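Local atomic coordinates of uncharacterized protein (Candida albicans, PDB entry 5K04), a protein that serves as the non-catalytic MDM20 subunit of the NatB N-terminal acetyltransferase complex, in which it partners the NAT3 subunit, probably as its scaffold. Residues L211-K216 with E243-F248; A231-T236 with I261-E266; F618-I623 with I673-L678. All coordinates share one frame; numbering follows the deposited sequence.

Contact 1: L211-K216 with E243-F248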
loop_
_atom_site.group_PDB
_atom_site.type_symbol
_atom_site.label_atom_id
_atom_site.label_comp_id
_atom_site.label_asym_id
_atom_site.label_seq_id
_atom_site.Cartn_x
_atom_site.Cartn_y
_atom_site.Cartn_z
ATOM N N LEU A 211 -25.863 -16.064 10.402
ATOM C CA LEU A 211 -25.154 -14.828 10.116
ATOM C C LEU A 211 -23.651 -15.066 10.089
ATOM O O LEU A 211 -23.107 -15.863 10.862
ATOM C CB LEU A 211 -25.478 -13.769 11.175
ATOM C CG LEU A 211 -26.909 -13.242 11.264
ATOM C CD1 LEU A 211 -26.932 -11.986 12.136
ATOM C CD2 LEU A 211 -27.445 -12.935 9.881
ATOM N N ASP A 212 -22.976 -14.345 9.206
ATOM C CA ASP A 212 -21.527 -14.338 9.198
ATOM C C ASP A 212 -21.032 -13.221 10.115
ATOM O O ASP A 212 -21.816 -12.425 10.639
ATOM C CB ASP A 212 -21.011 -14.178 7.762
ATOM C CG ASP A 212 -21.598 -12.962 7.063
ATOM O OD1 ASP A 212 -22.295 -12.166 7.725
ATOM O OD2 ASP A 212 -21.369 -12.786 5.849
ATOM N N LEU A 213 -19.705 -13.178 10.317
ATOM C CA LEU A 213 -19.120 -12.188 11.221
ATOM C C LEU A 213 -19.497 -10.773 10.796
ATOM O O LEU A 213 -19.845 -9.939 11.631
ATOM C CB LEU A 213 -17.592 -12.348 11.272
ATOM C CG LEU A 213 -16.912 -11.455 12.323
ATOM C CD1 LEU A 213 -17.549 -11.655 13.715
ATOM C CD2 LEU A 213 -15.418 -11.695 12.393
ATOM N N GLU A 214 -19.461 -10.499 9.489
ATOM C CA GLU A 214 -19.794 -9.170 8.977
ATOM C C GLU A 214 -21.165 -8.709 9.471
ATOM O O GLU A 214 -21.326 -7.574 9.928
ATOM C CB GLU A 214 -19.743 -9.203 7.443
ATOM C CG GLU A 214 -20.036 -7.898 6.746
ATOM C CD GLU A 214 -18.853 -6.917 6.730
ATOM O OE1 GLU A 214 -17.687 -7.350 6.611
ATOM O OE2 GLU A 214 -19.113 -5.698 6.834
ATOM N N LEU A 215 -22.167 -9.593 9.392
ATOM C CA LEU A 215 -23.535 -9.217 9.737
ATOM C C LEU A 215 -23.771 -9.241 11.240
ATOM O O LEU A 215 -24.588 -8.458 11.743
ATOM C CB LEU A 215 -24.542 -10.128 9.016
ATOM C CG LEU A 215 -24.621 -9.934 7.486
ATOM C CD1 LEU A 215 -25.647 -10.857 6.867
ATOM C CD2 LEU A 215 -24.900 -8.470 7.088
ATOM N N LYS A 216 -23.068 -10.123 11.965
ATOM C CA LYS A 216 -23.140 -10.108 13.424
ATOM C C LYS A 216 -22.654 -8.778 13.966
ATOM O O LYS A 216 -23.294 -8.174 14.833
ATOM C CB LYS A 216 -22.315 -11.251 14.021
ATOM C CG LYS A 216 -22.848 -12.656 13.740
ATOM C CD LYS A 216 -22.054 -13.701 14.537
ATOM C CE LYS A 216 -22.384 -15.133 14.069
ATOM N NZ LYS A 216 -21.592 -16.155 14.818
ATOM N N GLU A 243 -20.869 -19.487 22.676
ATOM C CA GLU A 243 -20.315 -19.716 21.343
ATOM C C GLU A 243 -18.815 -19.424 21.283
ATOM O O GLU A 243 -18.255 -19.266 20.188
ATOM C CB GLU A 243 -21.092 -18.891 20.314
ATOM C CG GLU A 243 -22.568 -19.352 20.226
ATOM C CD GLU A 243 -23.395 -18.611 19.177
ATOM O OE1 GLU A 243 -24.619 -18.853 19.132
ATOM O OE2 GLU A 243 -22.838 -17.797 18.406
ATOM N N LYS A 244 -18.167 -19.373 22.448
ATOM C CA LYS A 244 -16.718 -19.185 22.629
ATOM C C LYS A 244 -16.130 -18.224 21.598
ATOM O O LYS A 244 -15.169 -18.521 20.881
ATOM C CB LYS A 244 -15.960 -20.526 22.608
ATOM C CG LYS A 244 -16.387 -21.575 21.596
ATOM C CD LYS A 244 -16.133 -22.950 22.194
ATOM C CE LYS A 244 -16.399 -24.068 21.207
ATOM N NZ LYS A 244 -16.067 -25.398 21.803
ATOM N N PHE A 245 -16.718 -17.037 21.562
ATOM C CA PHE A 245 -16.216 -15.999 20.684
ATOM C C PHE A 245 -15.017 -15.283 21.313
ATOM O O PHE A 245 -13.953 -15.188 20.689
ATOM C CB PHE A 245 -17.354 -15.042 20.328
ATOM C CG PHE A 245 -17.019 -14.115 19.213
ATOM C CD1 PHE A 245 -15.998 -14.424 18.329
ATOM C CD2 PHE A 245 -17.692 -12.911 19.070
ATOM C CE1 PHE A 245 -15.661 -13.562 17.312
ATOM C CE2 PHE A 245 -17.368 -12.046 18.058
ATOM C CZ PHE A 245 -16.341 -12.371 17.176
ATOM N N ASP A 246 -15.148 -14.828 22.560
ATOM C CA ASP A 246 -14.048 -14.197 23.326
ATOM C C ASP A 246 -13.485 -12.983 22.588
ATOM O O ASP A 246 -12.319 -12.941 22.188
ATOM C CB ASP A 246 -12.926 -15.178 23.661
ATOM C CG ASP A 246 -11.858 -14.553 24.586
ATOM O OD1 ASP A 246 -12.120 -13.496 25.196
ATOM O OD2 ASP A 246 -10.747 -15.112 24.695
ATOM N N ASP A 247 -14.347 -11.979 22.445
ATOM C CA ASP A 247 -14.130 -10.832 21.572
ATOM C C ASP A 247 -14.261 -9.555 22.396
ATOM O O ASP A 247 -15.333 -9.279 22.952
ATOM C CB ASP A 247 -15.148 -10.870 20.434
ATOM C CG ASP A 247 -14.866 -9.871 19.368
ATOM O OD1 ASP A 247 -13.872 -10.050 18.630
ATOM O OD2 ASP A 247 -15.677 -8.929 19.246
ATOM N N PHE A 248 -13.174 -8.780 22.478
ATOM C CA PHE A 248 -13.157 -7.643 23.398
ATOM C C PHE A 248 -14.266 -6.642 23.076
ATOM O O PHE A 248 -14.989 -6.201 23.973
ATOM C CB PHE A 248 -11.796 -6.958 23.378
ATOM C CG PHE A 248 -11.601 -5.987 24.510
ATOM C CD1 PHE A 248 -11.656 -6.425 25.827
ATOM C CD2 PHE A 248 -11.362 -4.647 24.269
ATOM C CE1 PHE A 248 -11.473 -5.539 26.885
ATOM C CE2 PHE A 248 -11.176 -3.750 25.326
ATOM C CZ PHE A 248 -11.236 -4.196 26.631
#
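The ring of Phe-245 meets Leu-213 at its far corner: CZ lies 3.7 Å from Leu-213 CD1, a methyl that comes in obliquely, and the two side chains cross at about a right angle. One face of the ring is covered from within its own segment, where Asp-247 CB sits 3.4 Å above the plane, offset toward the rim. Leu-213 reaches over because CG is anti to its backbone N (chi1 -173°), which carries the branch across from the first turn of its helix. Beside this apolar touch, Lys-216 and Glu-243 stretch toward each other as extended chains, yet NZ and OE2 stop 4.1 Å apart. That is too long for a salt bridge, so the opposite charges probably attract only loosely.

Asp-212 is the N-cap of the helix carrying Leu-213; its OD1 accepts from Leu-215 N at 3.1 Å, met from above the carboxylate plane. Its OD2 bonds to Thr-185 OG1. Asp-247 likewise caps helix 248-260, so each segment carries a helix start.

The contact joins the beginning of helix 213-225 to the turn between helices 229-242 and 248-260, with Phe-245 also resting on Leu-239. That turn belongs to the subunit interface: Phe-245 O accepts from Lys-92 of the NAT3 chain, and Asp-247 OD1 from Ile-4 N of the same chain.

Contact 2: A231-T236 with I261-E266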
loop_
_atom_site.group_PDB
_atom_site.type_symbol
_atom_site.label_atom_id
_atom_site.label_comp_id
_atom_site.label_asym_id
_atom_site.label_seq_id
_atom_site.Cartn_x
_atom_site.Cartn_y
_atom_site.Cartn_z
ATOM N N ALA A 231 -31.862 -6.476 23.873
ATOM C CA ALA A 231 -31.582 -7.408 22.790
ATOM C C ALA A 231 -30.086 -7.624 22.608
ATOM O O ALA A 231 -29.658 -8.709 22.202
ATOM C CB ALA A 231 -32.212 -6.910 21.484
ATOM N N LEU A 232 -29.285 -6.606 22.888
ATOM C CA LEU A 232 -27.853 -6.701 22.650
ATOM C C LEU A 232 -27.146 -7.429 23.777
ATOM O O LEU A 232 -26.181 -8.156 23.531
ATOM C CB LEU A 232 -27.278 -5.304 22.492
ATOM C CG LEU A 232 -25.772 -5.147 22.427
ATOM C CD1 LEU A 232 -25.212 -5.771 21.154
ATOM C CD2 LEU A 232 -25.444 -3.671 22.513
ATOM N N HIS A 233 -27.614 -7.225 25.013
ATOM C CA HIS A 233 -27.042 -7.911 26.161
ATOM C C HIS A 233 -27.289 -9.404 26.052
ATOM O O HIS A 233 -26.376 -10.217 26.244
ATOM C CB HIS A 233 -27.644 -7.361 27.457
ATOM C CG HIS A 233 -26.951 -7.851 28.691
ATOM N ND1 HIS A 233 -25.631 -7.558 28.970
ATOM C CD2 HIS A 233 -27.386 -8.635 29.705
ATOM C CE1 HIS A 233 -25.290 -8.131 30.108
ATOM N NE2 HIS A 233 -26.335 -8.793 30.574
ATOM N N ALA A 234 -28.521 -9.771 25.702
ATOM C CA ALA A 234 -28.850 -11.160 25.407
ATOM C C ALA A 234 -28.000 -11.696 24.264
ATOM O O ALA A 234 -27.444 -12.796 24.355
ATOM C CB ALA A 234 -30.342 -11.281 25.080
ATOM N N TYR A 235 -27.877 -10.930 23.179
ATOM C CA TYR A 235 -27.146 -11.430 22.014
ATOM C C TYR A 235 -25.659 -11.597 22.329
ATOM O O TYR A 235 -25.091 -12.677 22.121
ATOM C CB TYR A 235 -27.370 -10.502 20.810
ATOM C CG TYR A 235 -26.787 -11.016 19.496
ATOM C CD1 TYR A 235 -27.388 -12.068 18.804
ATOM C CD2 TYR A 235 -25.647 -10.437 18.935
ATOM C CE1 TYR A 235 -26.851 -12.551 17.593
ATOM C CE2 TYR A 235 -25.110 -10.909 17.720
ATOM C CZ TYR A 235 -25.717 -11.971 17.068
ATOM O OH TYR A 235 -25.204 -12.447 15.891
ATOM N N THR A 236 -25.021 -10.551 22.872
ATOM C CA THR A 236 -23.599 -10.640 23.198
ATOM C C THR A 236 -23.325 -11.747 24.212
ATOM O O THR A 236 -22.361 -12.507 24.062
ATOM C CB THR A 236 -23.077 -9.293 23.713
ATOM O OG1 THR A 236 -23.826 -8.863 24.859
ATOM C CG2 THR A 236 -23.168 -8.238 22.625
ATOM N N ILE A 261 -29.582 -1.886 31.089
ATOM C CA ILE A 261 -30.813 -2.584 31.450
ATOM C C ILE A 261 -30.902 -2.797 32.961
ATOM O O ILE A 261 -31.780 -3.523 33.441
ATOM C CB ILE A 261 -30.945 -3.926 30.696
ATOM C CG1 ILE A 261 -29.914 -4.939 31.174
ATOM C CG2 ILE A 261 -30.837 -3.729 29.178
ATOM C CD1 ILE A 261 -30.075 -6.288 30.491
ATOM N N GLY A 262 -29.996 -2.169 33.720
ATOM C CA GLY A 262 -30.101 -2.117 35.169
ATOM C C GLY A 262 -29.306 -3.144 35.950
ATOM O O GLY A 262 -29.517 -3.269 37.162
ATOM N N LYS A 263 -28.405 -3.880 35.304
ATOM C CA LYS A 263 -27.628 -4.886 36.015
ATOM C C LYS A 263 -26.650 -4.218 36.968
ATOM O O LYS A 263 -26.092 -3.158 36.671
ATOM C CB LYS A 263 -26.872 -5.779 35.031
ATOM C CG LYS A 263 -27.766 -6.520 34.056
ATOM C CD LYS A 263 -28.413 -7.736 34.694
ATOM C CE LYS A 263 -29.183 -8.544 33.655
ATOM N NZ LYS A 263 -29.538 -9.895 34.165
ATOM N N SER A 264 -26.444 -4.843 38.126
ATOM C CA SER A 264 -25.474 -4.324 39.079
ATOM C C SER A 264 -24.048 -4.642 38.632
ATOM O O SER A 264 -23.805 -5.526 37.807
ATOM C CB SER A 264 -25.717 -4.898 40.474
ATOM O OG SER A 264 -25.533 -6.299 40.471
ATOM N N PHE A 265 -23.096 -3.892 39.195
ATOM C CA PHE A 265 -21.687 -4.199 38.978
ATOM C C PHE A 265 -21.388 -5.641 39.370
ATOM O O PHE A 265 -20.774 -6.394 38.604
ATOM C CB PHE A 265 -20.811 -3.225 39.773
ATOM C CG PHE A 265 -19.355 -3.602 39.808
ATOM C CD1 PHE A 265 -18.494 -3.188 38.804
ATOM C CD2 PHE A 265 -18.843 -4.368 40.848
ATOM C CE1 PHE A 265 -17.147 -3.529 38.832
ATOM C CE2 PHE A 265 -17.499 -4.717 40.879
ATOM C CZ PHE A 265 -16.653 -4.298 39.866
ATOM N N GLU A 266 -21.848 -6.044 40.559
ATOM C CA GLU A 266 -21.601 -7.394 41.058
ATOM C C GLU A 266 -22.187 -8.452 40.127
ATOM O O GLU A 266 -21.577 -9.507 39.915
ATOM C CB GLU A 266 -22.183 -7.546 42.470
ATOM C CG GLU A 266 -21.489 -6.716 43.558
ATOM C CD GLU A 266 -21.817 -5.228 43.492
ATOM O OE1 GLU A 266 -22.801 -4.858 42.822
ATOM O OE2 GLU A 266 -21.087 -4.424 44.117
#
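His-233 and Ile-261 meet where a helix flank faces the end of another helix, and the histidine is the side chain to follow. Its CB already lies 4.0 Å from Ile-261 CD1. At CG the same methyl is 3.9 Å away, and at CD2 it is closest, 3.7 Å. A single methyl thus tracks the near side of the imidazole, slanting in toward the ring, while the isoleucine chain runs roughly perpendicular to the histidine. Farther out, NE2 stands 4.2 Å from Lys-263 CE, so the tip of the ring has the aliphatic part of a lysine beside it. On its other nitrogen, ND1, the ring has a weak hydrogen bond with Ser-257 OG, and it stacks with Trp-254; these partners probably limit how far the imidazole can turn.

Ile-261 delivers its methyl with CG1 between the backbone N and the carbonyl carbon (chi1 69°) and the chain extended from there to CD1. It is the first residue to leave helical geometry. Gly-262 follows with positive phi as the C-prime residue of a Schellman motif, and the turn brings Lys-263 alongside the histidine. Ser-264 then caps the next helix, its OG accepting from Glu-267 N.

The contact joins helix 229-242 to the link between helices 248-260 and 265-269. Ile-261 also rests on Phe-229 and Glu-230, while Leu-232 and Thr-236 pack against helices 213-225 and 248-260. Beyond the link, Phe-265 lies on Leu-286 and Asp-287 of helix 277-289.

Contact 3: F618-I623 with I673-L678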
loop_
_atom_site.group_PDB
_atom_site.type_symbol
_atom_site.label_atom_id
_atom_site.label_comp_id
_atom_site.label_asym_id
_atom_site.label_seq_id
_atom_site.Cartn_x
_atom_site.Cartn_y
_atom_site.Cartn_z
ATOM N N PHE A 618 12.404 24.623 -17.073
ATOM C CA PHE A 618 11.309 25.289 -17.770
ATOM C C PHE A 618 11.826 26.110 -18.948
ATOM O O PHE A 618 11.287 26.033 -20.058
ATOM C CB PHE A 618 10.521 26.169 -16.789
ATOM C CG PHE A 618 9.417 26.970 -17.442
ATOM C CD1 PHE A 618 8.179 26.393 -17.707
ATOM C CD2 PHE A 618 9.626 28.289 -17.815
ATOM C CE1 PHE A 618 7.157 27.119 -18.314
ATOM C CE2 PHE A 618 8.617 29.026 -18.424
ATOM C CZ PHE A 618 7.372 28.434 -18.673
ATOM N N ASN A 619 12.877 26.903 -18.722
ATOM C CA ASN A 619 13.448 27.702 -19.801
ATOM C C ASN A 619 13.995 26.818 -20.908
ATOM O O ASN A 619 13.910 27.167 -22.097
ATOM C CB ASN A 619 14.548 28.613 -19.246
ATOM C CG ASN A 619 13.991 29.732 -18.380
ATOM O OD1 ASN A 619 12.938 29.587 -17.764
ATOM N ND2 ASN A 619 14.676 30.866 -18.370
ATOM N N LEU A 620 14.570 25.669 -20.532
ATOM C CA LEU A 620 15.173 24.771 -21.508
ATOM C C LEU A 620 14.115 24.167 -22.416
ATOM O O LEU A 620 14.303 24.084 -23.637
ATOM C CB LEU A 620 15.953 23.673 -20.785
ATOM C CG LEU A 620 16.550 22.564 -21.659
ATOM C CD1 LEU A 620 17.551 23.149 -22.664
ATOM C CD2 LEU A 620 17.192 21.468 -20.807
ATOM N N LEU A 621 12.987 23.755 -21.836
ATOM C CA LEU A 621 11.943 23.090 -22.601
ATOM C C LEU A 621 11.175 24.080 -23.463
ATOM O O LEU A 621 10.814 23.762 -24.599
ATOM C CB LEU A 621 11.010 22.353 -21.642
ATOM C CG LEU A 621 11.739 21.328 -20.762
ATOM C CD1 LEU A 621 10.865 20.874 -19.607
ATOM C CD2 LEU A 621 12.178 20.129 -21.591
ATOM N N LYS A 622 10.932 25.288 -22.937
ATOM C CA LYS A 622 10.226 26.321 -23.694
ATOM C C LYS A 622 10.994 26.701 -24.957
ATOM O O LYS A 622 10.405 26.882 -26.030
ATOM C CB LYS A 622 9.994 27.550 -22.803
ATOM C CG LYS A 622 8.534 27.759 -22.392
ATOM C CD LYS A 622 8.266 29.182 -21.925
ATOM C CE LYS A 622 7.370 29.964 -22.869
ATOM N NZ LYS A 622 5.919 29.797 -22.582
ATOM N N ILE A 623 12.318 26.794 -24.843
ATOM C CA ILE A 623 13.181 27.195 -25.946
ATOM C C ILE A 623 13.308 26.094 -26.992
ATOM O O ILE A 623 13.446 26.378 -28.186
ATOM C CB ILE A 623 14.541 27.582 -25.351
ATOM C CG1 ILE A 623 14.533 29.020 -24.860
ATOM C CG2 ILE A 623 15.658 27.329 -26.286
ATOM C CD1 ILE A 623 15.650 29.242 -23.888
ATOM N N ILE A 673 21.925 17.796 -17.291
ATOM C CA ILE A 673 22.908 17.989 -18.355
ATOM C C ILE A 673 22.722 16.947 -19.447
ATOM O O ILE A 673 22.881 17.242 -20.636
ATOM C CB ILE A 673 24.327 17.955 -17.771
ATOM C CG1 ILE A 673 24.517 19.127 -16.821
ATOM C CG2 ILE A 673 25.368 18.010 -18.882
ATOM C CD1 ILE A 673 25.725 18.973 -15.962
ATOM N N LYS A 674 22.381 15.712 -19.063
ATOM C CA LYS A 674 22.075 14.701 -20.069
ATOM C C LYS A 674 20.908 15.146 -20.946
ATOM O O LYS A 674 20.919 14.935 -22.163
ATOM C CB LYS A 674 21.754 13.358 -19.401
ATOM C CG LYS A 674 22.881 12.729 -18.594
ATOM C CD LYS A 674 24.061 12.356 -19.459
ATOM C CE LYS A 674 25.104 11.613 -18.645
ATOM N NZ LYS A 674 26.266 11.210 -19.493
ATOM N N ILE A 675 19.893 15.765 -20.336
ATOM C CA ILE A 675 18.728 16.235 -21.080
ATOM C C ILE A 675 19.093 17.435 -21.958
ATOM O O ILE A 675 18.623 17.555 -23.099
ATOM C CB ILE A 675 17.590 16.543 -20.087
ATOM C CG1 ILE A 675 17.108 15.241 -19.439
ATOM C CG2 ILE A 675 16.419 17.279 -20.744
ATOM C CD1 ILE A 675 16.150 15.460 -18.283
ATOM N N VAL A 676 19.955 18.327 -21.457
ATOM C CA VAL A 676 20.493 19.397 -22.300
ATOM C C VAL A 676 21.112 18.812 -23.568
ATOM O O VAL A 676 20.876 19.297 -24.682
ATOM C CB VAL A 676 21.517 20.240 -21.514
ATOM C CG1 VAL A 676 22.360 21.084 -22.463
ATOM C CG2 VAL A 676 20.822 21.131 -20.484
ATOM N N LYS A 677 21.911 17.749 -23.413
ATOM C CA LYS A 677 22.579 17.154 -24.567
ATOM C C LYS A 677 21.583 16.472 -25.489
ATOM O O LYS A 677 21.711 16.553 -26.716
ATOM C CB LYS A 677 23.658 16.174 -24.103
ATOM C CG LYS A 677 24.796 16.885 -23.382
ATOM C CD LYS A 677 25.869 15.944 -22.861
ATOM C CE LYS A 677 27.014 16.755 -22.281
ATOM N NZ LYS A 677 28.111 15.893 -21.764
ATOM N N LEU A 678 20.574 15.807 -24.922
ATOM C CA LEU A 678 19.558 15.168 -25.750
ATOM C C LEU A 678 18.830 16.202 -26.605
ATOM O O LEU A 678 18.672 16.026 -27.822
ATOM C CB LEU A 678 18.593 14.390 -24.855
ATOM C CG LEU A 678 17.517 13.476 -25.450
ATOM C CD1 LEU A 678 17.052 12.497 -24.411
ATOM C CD2 LEU A 678 16.340 14.286 -25.913
#
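Leu-620 gives the contact its largest share of buried surface, and its CD2 methyl does the work. That methyl packs 3.7 Å from Val-676 CG2 and also comes to 4.2 Å from Val-676 CA, so the leucine tip lies against the backbone of the opposing helix as well as its side chain. The same CD2 is 4.3 Å from Ile-675 CG2, a looser touch, which leaves it facing two consecutive residues. With CG anti to the backbone N (chi1 175°), Leu-620 points its CD2 at helix 661-682. Val-676 turns CG2 to meet it by placing CG1 anti to its own N, and the leucine lies nearly square to the valine.

The helices, 608-625 and 661-682, approach closely here: the CA atoms of Leu-620 and Val-676 are 7.6 Å apart. Leu-620 also touches Met-688 of helix 686-695, Ile-675 reaches Val-580 of helix 571-584, and Leu-621 meets Ile-583 and Val-584 of that same helix.

All three touching residues are buried and aliphatic, and no hydrogen bond or charge pair spans the two segments. What joins them is therefore dispersion and the exclusion of water, in the buried packing between helices of this all-helical region.

How the contacts relate
Going from the N terminus, the chain enters contact 1 at 211-216 and contact 2 at 231-236, then returns to contact 1 at 243-248 before closing contact 2 at 261-266. The two loops therefore cross, and together they tie helices 213-225 and 229-242 to the turns at the two ends of helix 248-260. Their centres are about 17 Å apart, and they touch: Lys-216 CG lies 3.2 Å from Tyr-235 OH. Contact 3 follows much later in series, joining helices 608-625 and 661-682 over a separate loop. It sits on the opposite side of the chain's centre, its centre about 63 Å from that of contact 1.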